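Local coordinates for protein potential RNA-dependent RNA polymerase (Human picobirnavirus, PDB 5I62) that probably copies RNA from an RNA template in both transcription and genome replication of a double-stranded RNA virus, joining ribonucleoside triphosphates and releasing diphosphate, at residues S144-K149 against R176-A181; C160-D165 against N211-Q216; C169-N174 against P207-I212; K301-L306 against Y315-M320. One frame throughout, in Å; residues are numbered along the deposited sequence.

Contact 1 (S144-K149 against R176-A181)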
loop_
_atom_site.group_PDB
_atom_site.type_symbol
_atom_site.label_atom_id
_atom_site.label_comp_id
_atom_site.label_asym_id
_atom_site.label_seq_id
_atom_site.Cartn_x
_atom_site.Cartn_y
_atom_site.Cartn_z
ATOM N N SER A 144 16.370 -1.589 -12.689
ATOM C CA SER A 144 17.751 -1.915 -12.992
ATOM C C SER A 144 17.855 -3.315 -13.630
ATOM O O SER A 144 17.193 -4.240 -13.161
ATOM C CB SER A 144 18.530 -1.816 -11.668
ATOM O OG SER A 144 19.791 -2.398 -11.721
ATOM N N PRO A 145 18.658 -3.482 -14.708
ATOM C CA PRO A 145 19.438 -2.498 -15.465
ATOM C C PRO A 145 18.764 -1.892 -16.708
ATOM O O PRO A 145 19.219 -0.855 -17.199
ATOM C CB PRO A 145 20.652 -3.309 -15.917
ATOM C CG PRO A 145 20.044 -4.624 -16.262
ATOM C CD PRO A 145 18.967 -4.853 -15.159
ATOM N N TYR A 146 17.724 -2.527 -17.233
ATOM C CA TYR A 146 17.185 -2.098 -18.520
ATOM C C TYR A 146 16.206 -0.940 -18.420
ATOM O O TYR A 146 16.059 -0.204 -19.395
ATOM C CB TYR A 146 16.497 -3.256 -19.241
ATOM C CG TYR A 146 17.466 -4.363 -19.601
ATOM C CD1 TYR A 146 18.466 -4.157 -20.557
ATOM C CD2 TYR A 146 17.383 -5.603 -18.986
ATOM C CE1 TYR A 146 19.366 -5.172 -20.885
ATOM C CE2 TYR A 146 18.276 -6.617 -19.293
ATOM C CZ TYR A 146 19.264 -6.392 -20.250
ATOM O OH TYR A 146 20.137 -7.402 -20.556
ATOM N N PHE A 147 15.532 -0.761 -17.287
ATOM C CA PHE A 147 14.569 0.335 -17.125
ATOM C C PHE A 147 13.578 0.395 -18.296
ATOM O O PHE A 147 13.332 1.449 -18.888
ATOM C CB PHE A 147 15.288 1.670 -16.950
ATOM C CG PHE A 147 14.496 2.683 -16.159
ATOM C CD1 PHE A 147 14.415 2.598 -14.772
ATOM C CD2 PHE A 147 13.834 3.719 -16.804
ATOM C CE1 PHE A 147 13.675 3.538 -14.044
ATOM C CE2 PHE A 147 13.105 4.651 -16.089
ATOM C CZ PHE A 147 13.030 4.564 -14.711
ATOM N N SER A 148 13.022 -0.760 -18.636
ATOM C CA SER A 148 12.016 -0.892 -19.678
ATOM C C SER A 148 10.780 -1.542 -19.083
ATOM O O SER A 148 10.696 -1.782 -17.873
ATOM C CB SER A 148 12.524 -1.724 -20.863
ATOM O OG SER A 148 13.849 -1.371 -21.185
ATOM N N LYS A 149 9.813 -1.837 -19.943
ATOM C CA LYS A 149 8.707 -2.686 -19.528
ATOM C C LYS A 149 9.212 -4.111 -19.346
ATOM O O LYS A 149 9.967 -4.620 -20.181
ATOM C CB LYS A 149 7.576 -2.638 -20.551
ATOM C CG LYS A 149 6.638 -1.434 -20.370
ATOM C CD LYS A 149 5.983 -1.000 -21.664
ATOM C CE LYS A 149 5.755 -2.172 -22.592
ATOM N NZ LYS A 149 4.988 -3.320 -21.996
ATOM N N ARG A 176 24.844 -12.362 -18.136
ATOM C CA ARG A 176 25.372 -11.054 -17.785
ATOM C C ARG A 176 25.529 -10.949 -16.269
ATOM O O ARG A 176 24.760 -11.542 -15.519
ATOM C CB ARG A 176 24.440 -9.936 -18.255
ATOM C CG ARG A 176 24.297 -9.789 -19.757
ATOM C CD ARG A 176 23.215 -10.711 -20.313
ATOM N NE ARG A 176 22.580 -10.146 -21.508
ATOM C CZ ARG A 176 21.623 -10.757 -22.195
ATOM N NH1 ARG A 176 21.201 -11.957 -21.810
ATOM N NH2 ARG A 176 21.087 -10.172 -23.265
ATOM N N GLU A 177 26.515 -10.180 -15.820
ATOM C CA GLU A 177 26.588 -9.767 -14.421
ATOM C C GLU A 177 26.390 -8.262 -14.349
ATOM O O GLU A 177 27.189 -7.498 -14.901
ATOM C CB GLU A 177 27.900 -10.148 -13.740
ATOM C CG GLU A 177 27.958 -9.485 -12.352
ATOM C CD GLU A 177 29.031 -10.028 -11.427
ATOM O OE1 GLU A 177 29.586 -11.126 -11.683
ATOM O OE2 GLU A 177 29.315 -9.337 -10.426
ATOM N N TRP A 178 25.315 -7.843 -13.695
ATOM C CA TRP A 178 25.041 -6.437 -13.425
ATOM C C TRP A 178 25.210 -6.158 -11.936
ATOM O O TRP A 178 25.250 -7.065 -11.104
ATOM C CB TRP A 178 23.619 -6.049 -13.848
ATOM C CG TRP A 178 23.246 -6.304 -15.283
ATOM C CD1 TRP A 178 22.619 -7.411 -15.792
ATOM C CD2 TRP A 178 23.442 -5.416 -16.388
ATOM N NE1 TRP A 178 22.421 -7.266 -17.152
ATOM C CE2 TRP A 178 22.918 -6.050 -17.540
ATOM C CE3 TRP A 178 24.011 -4.145 -16.520
ATOM C CZ2 TRP A 178 22.930 -5.447 -18.796
ATOM C CZ3 TRP A 178 24.036 -3.553 -17.779
ATOM C CH2 TRP A 178 23.500 -4.208 -18.898
ATOM N N SER A 179 25.299 -4.881 -11.597
ATOM C CA SER A 179 25.215 -4.455 -10.210
ATOM C C SER A 179 23.822 -3.863 -10.009
ATOM O O SER A 179 23.392 -3.017 -10.799
ATOM C CB SER A 179 26.316 -3.449 -9.871
ATOM O OG SER A 179 26.584 -3.431 -8.469
ATOM N N GLY A 180 23.113 -4.320 -8.973
ATOM C CA GLY A 180 21.714 -3.941 -8.806
ATOM C C GLY A 180 21.547 -2.692 -7.948
ATOM O O GLY A 180 22.279 -2.466 -6.984
ATOM N N ALA A 181 20.557 -1.877 -8.309
ATOM C CA ALA A 181 20.164 -0.745 -7.486
ATOM C C ALA A 181 18.679 -0.472 -7.681
ATOM O O ALA A 181 18.182 -0.473 -8.811
ATOM C CB ALA A 181 20.988 0.506 -7.821
HETATM O O HOH W 1 15.836 -0.884 -10.002
HETATM O O HOH W 2 20.672 -9.011 -18.596
#
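P145 sets the CB-CG edge of its ring over one face of the W178 indole in a CH-pi contact. Its CG sits 3.4 Å from the centroid of the five-membered ring of W178, only 11° off the ring normal. CB reaches further along the same face, 3.5 Å from CE3 of W178. The peptide bond before P145 is cis.

Y146 meets the same indole from another direction. The edge of W178 points at the face of the phenol in a T-shaped pair, with planes 73° apart. CG of Y146 stands anti to its own carbonyl carbon (chi1 -64°), which swings the ring toward the tryptophan. One water ties the two polar groups together: it accepts from W178 NE1 at 2.9 Å and lies 2.6 Å from Y146 OH. The same hydroxyl lies over one face of the R176 guanidinium, whose NH1 bonds to N174 O.

S144 packs CB on A181 O at 3.2 Å, and a second water bridges S144 N to A181 O. The hydroxyl of S144 is bonded to Y11 O.

The contact lays the loop between helices 129-135 and 150-157 against strand 176-189. Q173 of strand 168-173 touches both P145 and W178, and K156 of helix 150-157 makes a cation-pi contact with Y146.

Contact 2 (C160-D165 against N211-Q216)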
loop_
_atom_site.group_PDB
_atom_site.type_symbol
_atom_site.label_atom_id
_atom_site.label_comp_id
_atom_site.label_asym_id
_atom_site.label_seq_id
_atom_site.Cartn_x
_atom_site.Cartn_y
_atom_site.Cartn_z
ATOM N N CYS A 160 18.034 -15.944 -13.400
ATOM C CA CYS A 160 18.760 -14.928 -12.663
ATOM C C CYS A 160 19.085 -15.428 -11.260
ATOM O O CYS A 160 18.423 -16.311 -10.717
ATOM C CB CYS A 160 17.990 -13.592 -12.597
ATOM S SG CYS A 160 16.334 -13.669 -11.848
ATOM N N ASP A 161 20.147 -14.849 -10.709
ATOM C CA ASP A 161 20.634 -15.120 -9.365
ATOM C C ASP A 161 21.012 -13.769 -8.786
ATOM O O ASP A 161 21.757 -13.025 -9.430
ATOM C CB ASP A 161 21.841 -16.065 -9.396
ATOM C CG ASP A 161 22.385 -16.383 -8.006
ATOM O OD1 ASP A 161 21.590 -16.459 -7.047
ATOM O OD2 ASP A 161 23.614 -16.558 -7.878
ATOM N N VAL A 162 20.466 -13.421 -7.617
ATOM C CA VAL A 162 20.746 -12.133 -6.985
ATOM C C VAL A 162 21.214 -12.367 -5.554
ATOM O O VAL A 162 20.735 -13.286 -4.884
ATOM C CB VAL A 162 19.516 -11.184 -7.027
ATOM C CG1 VAL A 162 19.046 -10.934 -8.471
ATOM C CG2 VAL A 162 18.353 -11.742 -6.186
ATOM N N TYR A 163 22.159 -11.548 -5.093
ATOM C CA TYR A 163 22.642 -11.663 -3.722
ATOM C C TYR A 163 23.459 -10.430 -3.386
ATOM O O TYR A 163 23.961 -9.750 -4.283
ATOM C CB TYR A 163 23.479 -12.937 -3.502
ATOM C CG TYR A 163 24.687 -13.070 -4.417
ATOM C CD1 TYR A 163 24.582 -13.732 -5.637
ATOM C CD2 TYR A 163 25.930 -12.550 -4.061
ATOM C CE1 TYR A 163 25.681 -13.879 -6.477
ATOM C CE2 TYR A 163 27.032 -12.681 -4.899
ATOM C CZ TYR A 163 26.897 -13.350 -6.105
ATOM O OH TYR A 163 27.987 -13.490 -6.938
ATOM N N MET A 164 23.576 -10.149 -2.083
ATOM C CA MET A 164 24.434 -9.077 -1.607
ATOM C C MET A 164 25.870 -9.567 -1.498
ATOM O O MET A 164 26.130 -10.681 -1.042
ATOM C CB MET A 164 23.958 -8.550 -0.256
ATOM C CG MET A 164 22.526 -7.978 -0.279
ATOM S SD MET A 164 22.326 -6.537 -1.375
ATOM C CE MET A 164 23.555 -5.406 -0.733
ATOM N N ASP A 165 26.806 -8.727 -1.933
ATOM C CA ASP A 165 28.237 -8.981 -1.779
ATOM C C ASP A 165 28.801 -7.739 -1.108
ATOM O O ASP A 165 29.137 -6.766 -1.778
ATOM C CB ASP A 165 28.909 -9.268 -3.104
ATOM C CG ASP A 165 30.387 -9.609 -2.948
ATOM O OD1 ASP A 165 30.927 -9.504 -1.826
ATOM O OD2 ASP A 165 31.016 -9.966 -3.957
ATOM N N ASN A 211 12.943 -8.673 -7.901
ATOM C CA ASN A 211 11.518 -8.913 -7.688
ATOM C C ASN A 211 11.119 -10.338 -8.080
ATOM O O ASN A 211 10.318 -10.974 -7.387
ATOM C CB ASN A 211 10.683 -7.890 -8.460
ATOM C CG ASN A 211 10.488 -6.589 -7.702
ATOM O OD1 ASN A 211 10.615 -6.533 -6.468
ATOM N ND2 ASN A 211 10.174 -5.545 -8.428
ATOM N N ILE A 212 11.660 -10.860 -9.187
ATOM C CA ILE A 212 11.410 -12.261 -9.545
ATOM C C ILE A 212 11.849 -13.199 -8.419
ATOM O O ILE A 212 11.102 -14.090 -7.998
ATOM C CB ILE A 212 12.123 -12.619 -10.864
ATOM C CG1 ILE A 212 11.550 -11.819 -12.030
ATOM C CG2 ILE A 212 12.019 -14.131 -11.127
ATOM C CD1 ILE A 212 12.395 -11.939 -13.329
ATOM N N ARG A 213 13.083 -13.039 -7.937
ATOM C CA ARG A 213 13.571 -13.950 -6.909
ATOM C C ARG A 213 12.743 -13.827 -5.630
ATOM O O ARG A 213 12.400 -14.839 -5.004
ATOM C CB ARG A 213 15.046 -13.686 -6.636
ATOM C CG ARG A 213 15.965 -14.267 -7.722
ATOM C CD ARG A 213 15.903 -15.757 -7.624
ATOM N NE ARG A 213 16.899 -16.262 -6.710
ATOM C CZ ARG A 213 16.774 -17.335 -5.939
ATOM N NH1 ARG A 213 15.661 -18.046 -5.921
ATOM N NH2 ARG A 213 17.788 -17.675 -5.164
ATOM N N GLU A 214 12.429 -12.598 -5.218
ATOM C CA GLU A 214 11.582 -12.401 -4.040
ATOM C C GLU A 214 10.232 -13.091 -4.213
ATOM O O GLU A 214 9.774 -13.825 -3.328
ATOM C CB GLU A 214 11.374 -10.914 -3.784
ATOM C CG GLU A 214 12.597 -10.148 -3.352
ATOM C CD GLU A 214 12.292 -8.661 -3.286
ATOM O OE1 GLU A 214 11.550 -8.162 -4.172
ATOM O OE2 GLU A 214 12.789 -7.999 -2.366
ATOM N N LEU A 215 9.597 -12.892 -5.370
ATOM C CA LEU A 215 8.238 -13.381 -5.561
ATOM C C LEU A 215 8.167 -14.893 -5.698
ATOM O O LEU A 215 7.074 -15.455 -5.584
ATOM C CB LEU A 215 7.601 -12.709 -6.774
ATOM C CG LEU A 215 7.258 -11.225 -6.610
ATOM C CD1 LEU A 215 6.752 -10.653 -7.928
ATOM C CD2 LEU A 215 6.220 -11.023 -5.531
ATOM N N GLN A 216 9.295 -15.570 -5.943
ATOM C CA GLN A 216 9.282 -17.028 -5.882
ATOM C C GLN A 216 8.777 -17.525 -4.525
ATOM O O GLN A 216 8.278 -18.650 -4.426
ATOM C CB GLN A 216 10.674 -17.590 -6.148
ATOM C CG GLN A 216 11.147 -17.483 -7.593
ATOM C CD GLN A 216 12.498 -18.129 -7.753
ATOM O OE1 GLN A 216 13.530 -17.476 -7.581
ATOM N NE2 GLN A 216 12.506 -19.433 -8.019
HETATM O O HOH W 3 19.729 -15.571 -5.513
#
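R213 lays the aliphatic part of its side chain along V162, with CG 3.8 Å from V162 CG2. The two side chains run past each other in opposite directions. This is helix-on-sheet packing within the polymerase fold: strand 160-165 runs at 89° to the 211-216 part of helix 208-228, with the two axes 8.7 Å apart at closest.

C160 extends the apolar patch. Its SG lies 4.2 Å from R213 CG and also faces CG2 of I212. These contacts are loose, and much of the buried surface belongs to the arginine.

The R213 chain bends at chi2 and again at chi3 (-89°). The guanidinium is thereby turned back beside the strand, where one water joins the two elements. That water accepts from R213 NH2 and donates to D161 OD1 and V162 O. The charges of D161 and R213 are otherwise too far apart for a salt bridge. D161 instead pairs through OD2 with R296, while R213 has a long, weak ion pair with E129.

Q216, one turn further along the helix, fixes the other branch of the guanidinium. R213 NH1 donates to Q216 OE1 at 2.8 Å, nearly straight at 174°, with the oxygen lying in the guanidinium plane.

Contact 3 (C169-N174 against P207-I212)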
loop_
_atom_site.group_PDB
_atom_site.type_symbol
_atom_site.label_atom_id
_atom_site.label_comp_id
_atom_site.label_asym_id
_atom_site.label_seq_id
_atom_site.Cartn_x
_atom_site.Cartn_y
_atom_site.Cartn_z
ATOM N N CYS A 169 24.727 -5.268 -4.617
ATOM C CA CYS A 169 23.758 -6.279 -5.011
ATOM C C CYS A 169 24.223 -6.871 -6.339
ATOM O O CYS A 169 24.191 -6.191 -7.366
ATOM C CB CYS A 169 22.366 -5.672 -5.130
ATOM S SG CYS A 169 21.086 -6.821 -5.716
ATOM N N VAL A 170 24.672 -8.118 -6.322
ATOM C CA VAL A 170 25.095 -8.778 -7.553
ATOM C C VAL A 170 23.876 -9.393 -8.223
ATOM O O VAL A 170 23.065 -10.051 -7.569
ATOM C CB VAL A 170 26.170 -9.834 -7.265
ATOM C CG1 VAL A 170 26.511 -10.614 -8.537
ATOM C CG2 VAL A 170 27.417 -9.174 -6.660
ATOM N N MET A 171 23.729 -9.164 -9.530
ATOM C CA MET A 171 22.632 -9.739 -10.313
ATOM C C MET A 171 23.216 -10.438 -11.534
ATOM O O MET A 171 23.667 -9.775 -12.476
ATOM C CB MET A 171 21.627 -8.673 -10.727
ATOM C CG MET A 171 21.146 -7.810 -9.562
ATOM S SD MET A 171 19.657 -6.893 -9.946
ATOM C CE MET A 171 20.142 -6.025 -11.465
ATOM N N ARG A 172 23.212 -11.768 -11.520
ATOM C CA ARG A 172 23.553 -12.551 -12.706
ATOM C C ARG A 172 22.273 -12.813 -13.487
ATOM O O ARG A 172 21.349 -13.440 -12.968
ATOM C CB ARG A 172 24.227 -13.874 -12.337
ATOM C CG ARG A 172 25.674 -13.773 -11.927
ATOM C CD ARG A 172 26.616 -13.579 -13.127
ATOM N NE ARG A 172 26.529 -14.631 -14.144
ATOM C CZ ARG A 172 27.200 -14.612 -15.297
ATOM N NH1 ARG A 172 28.014 -13.595 -15.582
ATOM N NH2 ARG A 172 27.063 -15.609 -16.165
ATOM N N GLN A 173 22.210 -12.337 -14.726
ATOM C CA GLN A 173 20.997 -12.424 -15.532
ATOM C C GLN A 173 21.366 -13.011 -16.882
ATOM O O GLN A 173 22.035 -12.341 -17.673
ATOM C CB GLN A 173 20.344 -11.053 -15.721
ATOM C CG GLN A 173 20.019 -10.338 -14.430
ATOM C CD GLN A 173 19.391 -8.975 -14.650
ATOM O OE1 GLN A 173 19.059 -8.292 -13.686
ATOM N NE2 GLN A 173 19.211 -8.574 -15.936
ATOM N N ASN A 174 20.942 -14.255 -17.129
ATOM C CA ASN A 174 21.161 -14.951 -18.399
ATOM C C ASN A 174 22.506 -14.605 -19.035
ATOM O O ASN A 174 22.545 -14.044 -20.131
ATOM C CB ASN A 174 20.023 -14.636 -19.378
ATOM C CG ASN A 174 20.013 -15.567 -20.575
ATOM O OD1 ASN A 174 20.652 -16.613 -20.551
ATOM N ND2 ASN A 174 19.286 -15.190 -21.627
ATOM N N PRO A 207 14.947 -3.762 -9.116
ATOM C CA PRO A 207 15.299 -4.515 -10.325
ATOM C C PRO A 207 14.363 -5.695 -10.516
ATOM O O PRO A 207 14.017 -6.396 -9.563
ATOM C CB PRO A 207 16.736 -4.991 -10.054
ATOM C CG PRO A 207 17.260 -4.075 -8.992
ATOM C CD PRO A 207 16.049 -3.755 -8.133
ATOM N N PHE A 208 13.969 -5.903 -11.771
ATOM C CA PHE A 208 13.151 -7.045 -12.164
ATOM C C PHE A 208 13.712 -8.353 -11.595
ATOM O O PHE A 208 12.968 -9.164 -11.035
ATOM C CB PHE A 208 13.091 -7.081 -13.706
ATOM C CG PHE A 208 12.020 -7.983 -14.294
ATOM C CD1 PHE A 208 10.962 -8.456 -13.539
ATOM C CD2 PHE A 208 12.087 -8.351 -15.650
ATOM C CE1 PHE A 208 9.991 -9.275 -14.105
ATOM C CE2 PHE A 208 11.126 -9.175 -16.211
ATOM C CZ PHE A 208 10.076 -9.643 -15.438
ATOM N N ALA A 209 15.029 -8.568 -11.725
ATOM C CA ALA A 209 15.633 -9.817 -11.254
ATOM C C ALA A 209 15.418 -10.017 -9.751
ATOM O O ALA A 209 15.131 -11.136 -9.299
ATOM C CB ALA A 209 17.128 -9.855 -11.588
ATOM N N VAL A 210 15.563 -8.955 -8.958
ATOM C CA VAL A 210 15.323 -9.080 -7.520
ATOM C C VAL A 210 13.859 -9.405 -7.255
ATOM O O VAL A 210 13.543 -10.305 -6.470
ATOM C CB VAL A 210 15.759 -7.808 -6.761
ATOM C CG1 VAL A 210 15.428 -7.939 -5.238
ATOM C CG2 VAL A 210 17.243 -7.537 -6.949
ATOM N N ASN A 211 12.943 -8.673 -7.901
ATOM C CA ASN A 211 11.518 -8.913 -7.688
ATOM C C ASN A 211 11.119 -10.338 -8.080
ATOM O O ASN A 211 10.318 -10.974 -7.387
ATOM C CB ASN A 211 10.683 -7.890 -8.460
ATOM C CG ASN A 211 10.488 -6.589 -7.702
ATOM O OD1 ASN A 211 10.615 -6.533 -6.468
ATOM N ND2 ASN A 211 10.174 -5.545 -8.428
ATOM N N ILE A 212 11.660 -10.860 -9.187
ATOM C CA ILE A 212 11.410 -12.261 -9.545
ATOM C C ILE A 212 11.849 -13.199 -8.419
ATOM O O ILE A 212 11.102 -14.090 -7.998
ATOM C CB ILE A 212 12.123 -12.619 -10.864
ATOM C CG1 ILE A 212 11.550 -11.819 -12.030
ATOM C CG2 ILE A 212 12.019 -14.131 -11.127
ATOM C CD1 ILE A 212 12.395 -11.939 -13.329
HETATM O O HOH W 4 16.850 -6.902 -13.300
#
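M171 carries the apolar part of the contact. Its sulfur reaches P207, with SD 3.5 Å from CB of the proline, and the methyl CE follows at 3.8 Å from the same carbon. The two side chains cross at about a right angle. The chain is stretched at chi2 (-164°) and bends at chi3 (-54°), which lays the methyl beside the proline. SD also touches V210 CG2 at 3.9 Å and lies near the methyl of A209. C169 adds a looser contact two residues earlier in the strand: its SG is 4.1 Å from V210 CG2. Thus the same valine methyl meets both sulfurs.

The polar part centres on Q173. Its side chain is extended beyond CG, so the amide reaches the start of the helix, where OE1 comes within 3.3 Å of A209 CB. A water then completes the link. It donates to Q173 OE1 at 2.6 Å and accepts from A209 N at 2.9 Å. A209 N belongs to the first turn of the helix, so the water gives this amide an acceptor. P207 holds the N-cap position just before.

All six touching residues are buried. C169, M171 and Q173 point from one face of the strand onto helix segment 208-212, whose axis lies at 89° to that of strand 169-173. This is a helix packed crosswise on one face of a sheet, here the N-terminal end of helix 208-228 on the polymerase's mixed sheet.

Contact 4 (K301-L306 against Y315-M320)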
loop_
_atom_site.group_PDB
_atom_site.type_symbol
_atom_site.label_atom_id
_atom_site.label_comp_id
_atom_site.label_asym_id
_atom_site.label_seq_id
_atom_site.Cartn_x
_atom_site.Cartn_y
_atom_site.Cartn_z
ATOM N N LYS A 301 16.047 -6.574 0.156
ATOM C CA LYS A 301 15.134 -5.443 0.254
ATOM C C LYS A 301 15.520 -4.491 1.384
ATOM O O LYS A 301 15.067 -3.340 1.386
ATOM C CB LYS A 301 13.697 -5.939 0.430
ATOM C CG LYS A 301 13.463 -6.640 1.800
ATOM C CD LYS A 301 12.029 -7.156 1.971
ATOM C CE LYS A 301 11.835 -8.536 1.339
ATOM N NZ LYS A 301 12.450 -9.632 2.155
ATOM N N TYR A 302 16.347 -4.944 2.335
ATOM C CA TYR A 302 16.812 -4.129 3.453
ATOM C C TYR A 302 18.223 -3.583 3.257
ATOM O O TYR A 302 18.740 -2.896 4.144
ATOM C CB TYR A 302 16.754 -4.944 4.752
ATOM C CG TYR A 302 15.372 -5.515 5.004
ATOM C CD1 TYR A 302 14.307 -4.671 5.274
ATOM C CD2 TYR A 302 15.127 -6.890 4.935
ATOM C CE1 TYR A 302 13.022 -5.172 5.484
ATOM C CE2 TYR A 302 13.838 -7.401 5.152
ATOM C CZ TYR A 302 12.796 -6.523 5.422
ATOM O OH TYR A 302 11.508 -6.973 5.651
ATOM N N ALA A 303 18.866 -3.884 2.126
ATOM C CA ALA A 303 20.245 -3.463 1.907
ATOM C C ALA A 303 20.547 -3.010 0.481
ATOM O O ALA A 303 21.679 -2.596 0.221
ATOM C CB ALA A 303 21.213 -4.596 2.286
ATOM N N ILE A 304 19.591 -3.081 -0.441
ATOM C CA ILE A 304 19.891 -2.820 -1.862
ATOM C C ILE A 304 20.325 -1.370 -2.039
ATOM O O ILE A 304 19.774 -0.475 -1.368
ATOM C CB ILE A 304 18.667 -3.152 -2.741
ATOM C CG1 ILE A 304 19.030 -3.155 -4.243
ATOM C CG2 ILE A 304 17.495 -2.202 -2.444
ATOM C CD1 ILE A 304 17.923 -3.708 -5.118
ATOM N N PRO A 305 21.339 -1.075 -2.867
ATOM C CA PRO A 305 21.705 0.325 -3.104
ATOM C C PRO A 305 20.543 1.080 -3.732
ATOM O O PRO A 305 19.616 0.486 -4.283
ATOM C CB PRO A 305 22.905 0.228 -4.066
ATOM C CG PRO A 305 23.471 -1.170 -3.818
ATOM C CD PRO A 305 22.254 -2.011 -3.562
ATOM N N LEU A 306 20.602 2.407 -3.640
ATOM C CA LEU A 306 19.576 3.290 -4.190
ATOM C C LEU A 306 20.179 4.255 -5.199
ATOM O O LEU A 306 21.016 5.085 -4.834
ATOM C CB LEU A 306 18.900 4.093 -3.082
ATOM C CG LEU A 306 17.835 5.081 -3.544
ATOM C CD1 LEU A 306 16.617 4.369 -4.183
ATOM C CD2 LEU A 306 17.400 5.946 -2.361
ATOM N N TYR A 315 24.558 3.629 -0.664
ATOM C CA TYR A 315 24.757 2.257 -0.192
ATOM C C TYR A 315 24.486 2.157 1.308
ATOM O O TYR A 315 24.376 3.166 2.004
ATOM C CB TYR A 315 26.181 1.764 -0.492
ATOM C CG TYR A 315 26.557 1.848 -1.963
ATOM C CD1 TYR A 315 27.005 3.041 -2.523
ATOM C CD2 TYR A 315 26.441 0.737 -2.789
ATOM C CE1 TYR A 315 27.348 3.115 -3.891
ATOM C CE2 TYR A 315 26.763 0.805 -4.146
ATOM C CZ TYR A 315 27.221 1.989 -4.687
ATOM O OH TYR A 315 27.528 2.036 -6.041
ATOM N N GLY A 316 24.386 0.924 1.799
ATOM C CA GLY A 316 24.224 0.654 3.214
ATOM C C GLY A 316 22.859 0.045 3.536
ATOM O O GLY A 316 21.921 0.075 2.737
ATOM N N ILE A 317 22.750 -0.525 4.745
ATOM C CA ILE A 317 21.472 -1.119 5.134
ATOM C C ILE A 317 20.453 -0.020 5.423
ATOM O O ILE A 317 20.802 1.128 5.732
ATOM C CB ILE A 317 21.621 -2.076 6.333
ATOM C CG1 ILE A 317 22.114 -1.334 7.579
ATOM C CG2 ILE A 317 22.527 -3.249 5.973
ATOM C CD1 ILE A 317 21.978 -2.170 8.871
ATOM N N HIS A 318 19.178 -0.364 5.300
ATOM C CA HIS A 318 18.113 0.618 5.447
ATOM C C HIS A 318 16.831 -0.117 5.830
ATOM O O HIS A 318 16.819 -1.341 5.986
ATOM C CB HIS A 318 17.955 1.442 4.156
ATOM C CG HIS A 318 17.853 0.601 2.914
ATOM N ND1 HIS A 318 16.738 -0.147 2.604
ATOM C CD2 HIS A 318 18.732 0.394 1.904
ATOM C CE1 HIS A 318 16.928 -0.774 1.456
ATOM N NE2 HIS A 318 18.133 -0.464 1.009
ATOM N N GLY A 319 15.755 0.644 6.004
ATOM C CA GLY A 319 14.471 0.054 6.304
ATOM C C GLY A 319 13.897 -0.646 5.080
ATOM O O GLY A 319 14.555 -0.836 4.058
ATOM N N MET A 320 12.625 -1.027 5.196
ATOM C CA MET A 320 11.950 -1.704 4.099
ATOM C C MET A 320 11.995 -0.860 2.836
ATOM O O MET A 320 11.478 0.258 2.808
ATOM C CB MET A 320 10.505 -2.007 4.464
ATOM C CG MET A 320 9.698 -2.496 3.287
ATOM S SD MET A 320 10.276 -4.111 2.723
ATOM C CE MET A 320 9.555 -5.149 4.024
HETATM O O HOH W 5 24.229 -1.435 0.429
HETATM O O HOH W 6 21.500 1.188 0.149
#
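Two irregular segments flank the short hairpin of strands 306-309 and 312-314, within the catalytic region of the polymerase. H318 joins them. Its backbone N donates to Y302 O at 2.8 Å, and its ring NE2 donates to I304 O at 2.9 Å. The second bond lies in the carbonyl plane on a lone pair of I304 O. A third bond runs from the other ring nitrogen, ND1, to G319 O at 2.7 Å. Both ring nitrogens thus face carbonyl oxygens, which fixes the rotation of the ring. CG of H318 stands between the backbone N and the carbonyl carbon (chi1 50°), which sets one ring face against the peptide between Y302 and A303.

M320 forms a Met-aromatic contact with Y302. SD lies 4.9 Å from the ring centroid, obliquely at 48° off the normal, and the same sulfur is 3.6 Å from K301 CD. The hydroxyl of Y302 bonds to D330; the amine of K301 forms a salt bridge to the same D330 and a hydrogen bond to Y218 OH.

At the far end, P305 CG rests 3.7 Å from Y315 CD2. Y315 OH bonds to Y11 OH. Water also spans the gap: one molecule donates to A303 O and accepts from G316 N.

G316 adopts backbone angles that favour glycine. The contact closes the base of a beta hairpin, tying the chain entering strand 306-309 to the chain leaving strand 312-314.

In the fold
Contact 3 is buried throughout; contacts 1, 2 and 4 also include partly exposed residues, and contact 4 the exposed I317. All lie on the same side of the chain's centre. Contacts 2 and 3 share helix 208-228 and use neighbouring antiparallel strands of one sheet; their centres are about 5 Å apart. Both are helix-on-strand packing with a bridging water. Contact 1 adds the next strand, paired to 169-174 through backbone bonds, and brings a loop with aromatic stacking instead of a helix. Contact 4 joins two loops; it adds direct hydrogen bonds to the packing and bridging waters that serve contacts 1 to 3. I304 and P305 link contact 4 to P207, C169 and A181.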